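YaeO (Vibrio cholerae serotype O1, PDB 6JIE) probably binds the transcription terminator Rho and inhibits Rho-dependent termination by dissociating the Rho hexamer, with a fold resembling the RNA chaperone Hfq. Local coordinates at residues T23-E28 against T60-S65. Numbering follows the deposited sequence.
With MG (magnesium ion), chain C.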
ATOM      1  N   THR A  23       3.449 -15.012   2.828  1.00 10.11           N
ATOM      2  CA  THR A  23       4.176 -15.949   3.670  1.00 10.36           C
ATOM      3  C   THR A  23       4.810 -17.007   2.778  1.00 13.64           C
ATOM      4  O   THR A  23       4.123 -17.618   1.957  1.00 12.31           O
ATOM      5  CB  THR A  23       3.252 -16.599   4.704  1.00 11.47           C
ATOM      6  OG1 THR A  23       2.544 -15.587   5.440  1.00 11.89           O
ATOM      7  CG2 THR A  23       4.072 -17.430   5.689  1.00 14.70           C
ATOM      8  N   MET A  24       6.113 -17.216   2.944  1.00 11.73           N
ATOM      9  CA  MET A  24       6.848 -18.178   2.140  1.00 14.50           C
ATOM     10  C   MET A  24       6.830 -19.545   2.802  1.00 15.19           C
ATOM     11  O   MET A  24       6.494 -19.691   3.983  1.00 17.04           O
ATOM     12  CB  MET A  24       8.301 -17.730   1.934  1.00 14.33           C
ATOM     13  CG  MET A  24       8.463 -16.264   1.508  1.00 15.02           C
ATOM     14  SD  MET A  24       7.549 -15.746   0.039  1.00 16.39           S
ATOM     15  CE  MET A  24       8.417 -16.666  -1.231  1.00 13.23           C
ATOM     16  N   LYS A  25       7.209 -20.563   2.016  1.00 14.68           N
ATOM     17  CA  LYS A  25       7.265 -21.920   2.544  1.00 16.54           C
ATOM     18  C   LYS A  25       8.303 -22.041   3.643  1.00 26.43           C
ATOM     19  O   LYS A  25       8.195 -22.932   4.489  1.00 19.20           O
ATOM     20  CB  LYS A  25       7.546 -22.911   1.408  1.00 17.78           C
ATOM     21  CG  LYS A  25       6.319 -23.115   0.500  1.00 17.81           C
ATOM     22  CD  LYS A  25       6.543 -24.089  -0.658  1.00 28.81           C
ATOM     23  CE  LYS A  25       5.387 -23.971  -1.668  1.00 26.39           C
ATOM     24  NZ  LYS A  25       5.517 -24.922  -2.807  1.00 33.27           N
ATOM     25  N   SER A  26       9.290 -21.147   3.655  1.00 16.52           N
ATOM     26  CA  SER A  26      10.244 -21.068   4.752  1.00 22.42           C
ATOM     27  C   SER A  26       9.597 -20.599   6.039  1.00 21.27           C
ATOM     28  O   SER A  26      10.138 -20.841   7.123  1.00 21.25           O
ATOM     29  CB  SER A  26      11.350 -20.089   4.387  1.00 21.59           C
ATOM     30  OG  SER A  26      10.818 -18.770   4.423  1.00 19.71           O
ATOM     31  N   GLY A  27       8.463 -19.915   5.935  1.00 15.87           N
ATOM     32  CA  GLY A  27       7.814 -19.270   7.055  1.00 23.24           C
ATOM     33  C   GLY A  27       8.046 -17.776   7.138  1.00 18.94           C
ATOM     34  O   GLY A  27       7.353 -17.096   7.912  1.00 18.33           O
ATOM     35  N   GLU A  28       8.988 -17.240   6.370  1.00 16.02           N
ATOM     36  CA  GLU A  28       9.230 -15.805   6.407  1.00 12.94           C
ATOM     37  C   GLU A  28       8.021 -15.042   5.880  1.00 11.60           C
ATOM     38  O   GLU A  28       7.392 -15.446   4.899  1.00 13.10           O
ATOM     39  CB  GLU A  28      10.458 -15.427   5.586  1.00 19.80           C
ATOM     40  CG  GLU A  28      10.839 -13.966   5.807  1.00 25.42           C
ATOM     41  CD  GLU A  28      12.209 -13.585   5.281  1.00 28.41           C
ATOM     42  OE1 GLU A  28      12.991 -14.484   4.887  1.00 30.66           O
ATOM     43  OE2 GLU A  28      12.494 -12.364   5.276  1.00 21.76           O
ATOM     44  N   THR A  60       7.179 -17.350  -6.909  1.00 20.53           N
ATOM     45  CA  THR A  60       5.807 -17.788  -6.708  1.00 13.69           C
ATOM     46  C   THR A  60       5.738 -19.253  -6.301  1.00 14.00           C
ATOM     47  O   THR A  60       4.846 -19.618  -5.526  1.00 17.22           O
ATOM     48  CB  THR A  60       4.964 -17.519  -7.959  1.00 16.08           C
ATOM     49  OG1 THR A  60       5.446 -18.287  -9.066  1.00 20.70           O
ATOM     50  CG2 THR A  60       4.976 -16.024  -8.299  1.00 18.61           C
ATOM     51  N   ASP A  61       6.676 -20.097  -6.781  1.00 15.76           N
ATOM     52  CA  ASP A  61       6.722 -21.494  -6.348  1.00 17.40           C
ATOM     53  C   ASP A  61       7.011 -21.630  -4.863  1.00 26.15           C
ATOM     54  O   ASP A  61       6.813 -22.714  -4.302  1.00 25.18           O
ATOM     55  CB  ASP A  61       7.799 -22.296  -7.097  1.00 19.75           C
ATOM     56  CG  ASP A  61       7.485 -22.496  -8.562  1.00 41.37           C
ATOM     57  OD1 ASP A  61       8.452 -22.608  -9.352  1.00 48.29           O
ATOM     58  OD2 ASP A  61       6.291 -22.540  -8.928  1.00 34.52           O
ATOM     59  N   GLN A  62       7.523 -20.582  -4.225  1.00 18.69           N
ATOM     60  CA  GLN A  62       7.855 -20.621  -2.810  1.00 18.48           C
ATOM     61  C   GLN A  62       6.808 -19.943  -1.943  1.00 15.19           C
ATOM     62  O   GLN A  62       7.012 -19.813  -0.736  1.00 14.83           O
ATOM     63  CB  GLN A  62       9.226 -19.991  -2.577  1.00 18.97           C
ATOM     64  CG  GLN A  62      10.343 -20.798  -3.204  1.00 19.80           C
ATOM     65  CD  GLN A  62      10.419 -22.192  -2.614  1.00 25.86           C
ATOM     66  OE1 GLN A  62      10.194 -22.382  -1.418  1.00 23.84           O
ATOM     67  NE2 GLN A  62      10.709 -23.177  -3.454  1.00 27.41           N
ATOM     68  N   LEU A  63       5.686 -19.519  -2.517  1.00 14.54           N
ATOM     69  CA  LEU A  63       4.650 -18.874  -1.716  1.00 16.62           C
ATOM     70  C   LEU A  63       3.841 -19.924  -0.968  1.00 21.73           C
ATOM     71  O   LEU A  63       3.439 -20.941  -1.546  1.00 23.24           O
ATOM     72  CB  LEU A  63       3.723 -18.040  -2.591  1.00 11.31           C
ATOM     73  CG  LEU A  63       4.353 -16.782  -3.165  1.00 17.85           C
ATOM     74  CD1 LEU A  63       3.442 -16.257  -4.249  1.00 16.27           C
ATOM     75  CD2 LEU A  63       4.532 -15.765  -2.059  1.00 19.45           C
ATOM     76  N   SER A  64       3.607 -19.678   0.318  1.00 12.52           N
ATOM     77  CA  SER A  64       2.681 -20.483   1.105  1.00 13.66           C
ATOM     78  C   SER A  64       1.298 -19.855   1.185  1.00 14.54           C
ATOM     79  O   SER A  64       0.291 -20.562   1.092  1.00 17.88           O
ATOM     80  CB  SER A  64       3.221 -20.698   2.522  1.00 23.36           C
ATOM     81  OG  SER A  64       2.326 -21.491   3.287  1.00 27.15           O
ATOM     82  N   SER A  65       1.220 -18.538   1.347  1.00 13.34           N
ATOM     83  CA  SER A  65      -0.079 -17.883   1.422  1.00 12.55           C
ATOM     84  C   SER A  65       0.072 -16.421   1.034  1.00 11.77           C
ATOM     85  O   SER A  65       1.160 -15.841   1.116  1.00 12.34           O
ATOM     86  CB  SER A  65      -0.694 -18.004   2.824  1.00 20.57           C
ATOM     87  OG  SER A  65       0.114 -17.367   3.807  1.00 20.70           O
TER
HETATM   88 MG    MG C 201      10.570 -23.109  -8.929  1.00 32.73          MG
HETATM   89  O   HOH W   1       0.431 -14.553   4.158  1.00 12.29           O
HETATM   90  O   HOH W   2      10.573 -20.314   0.910  1.00 19.53           O
HETATM   91  O   HOH W   3      11.033 -20.967  -8.354  1.00 24.62           O
HETATM   92  O   HOH W   4      10.839 -23.834  -6.959  1.00 29.17           O
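The carbonyl oxygen of Thr23 is gripped by two successive amides, Ser64 N at 2.7 Å and Ser65 N at 3.1 Å, both lying in its carbonyl plane. Two residues thus face one, the signature of a classic beta bulge where strand 19-24 meets the start of strand 63-68 in antiparallel fashion. Thr23 N returns a nearly straight bond to Ser65 O, and on the same face of the sheet water 1 bridges the hydroxyls of Thr23 and Ser65, small polar groups suited to this partly exposed position. Beyond the bulge, Lys25 N reaches Gln62 O at 2.9 Å, and the CA-H of Met24 adds a weaker contact to that oxygen. Met24, buried, is bent at chi2 and chi3 (-55° and -68°); the bend brings SD to 3.7 Å from Leu63 CD2 and lays CE against Gln62 CB, a flexible thioether that can follow both neighbours, with Tyr30 of strand 29-31 also touching it. Lys25 does the reverse: extended beyond CG, its methylenes run across Gln62 and deliver NZ to Asp61 O at 3.0 Å, nearly in line with the C=O bond. Water 2 links Gln62 OE1 to Ser26 N in the type I turn from Met24 to Gly27, where a positive phi suits glycine. Asp61 points its carboxylate elsewhere, OD1 binding magnesium at 2.2 Å alongside waters 3 and 4. The lysine thus meets the backbone of Asp61, while the metal holds that residue's carboxylate and probably favours its ionised form; Lys25, not touching the carboxylate, can add only a weak through-space effect.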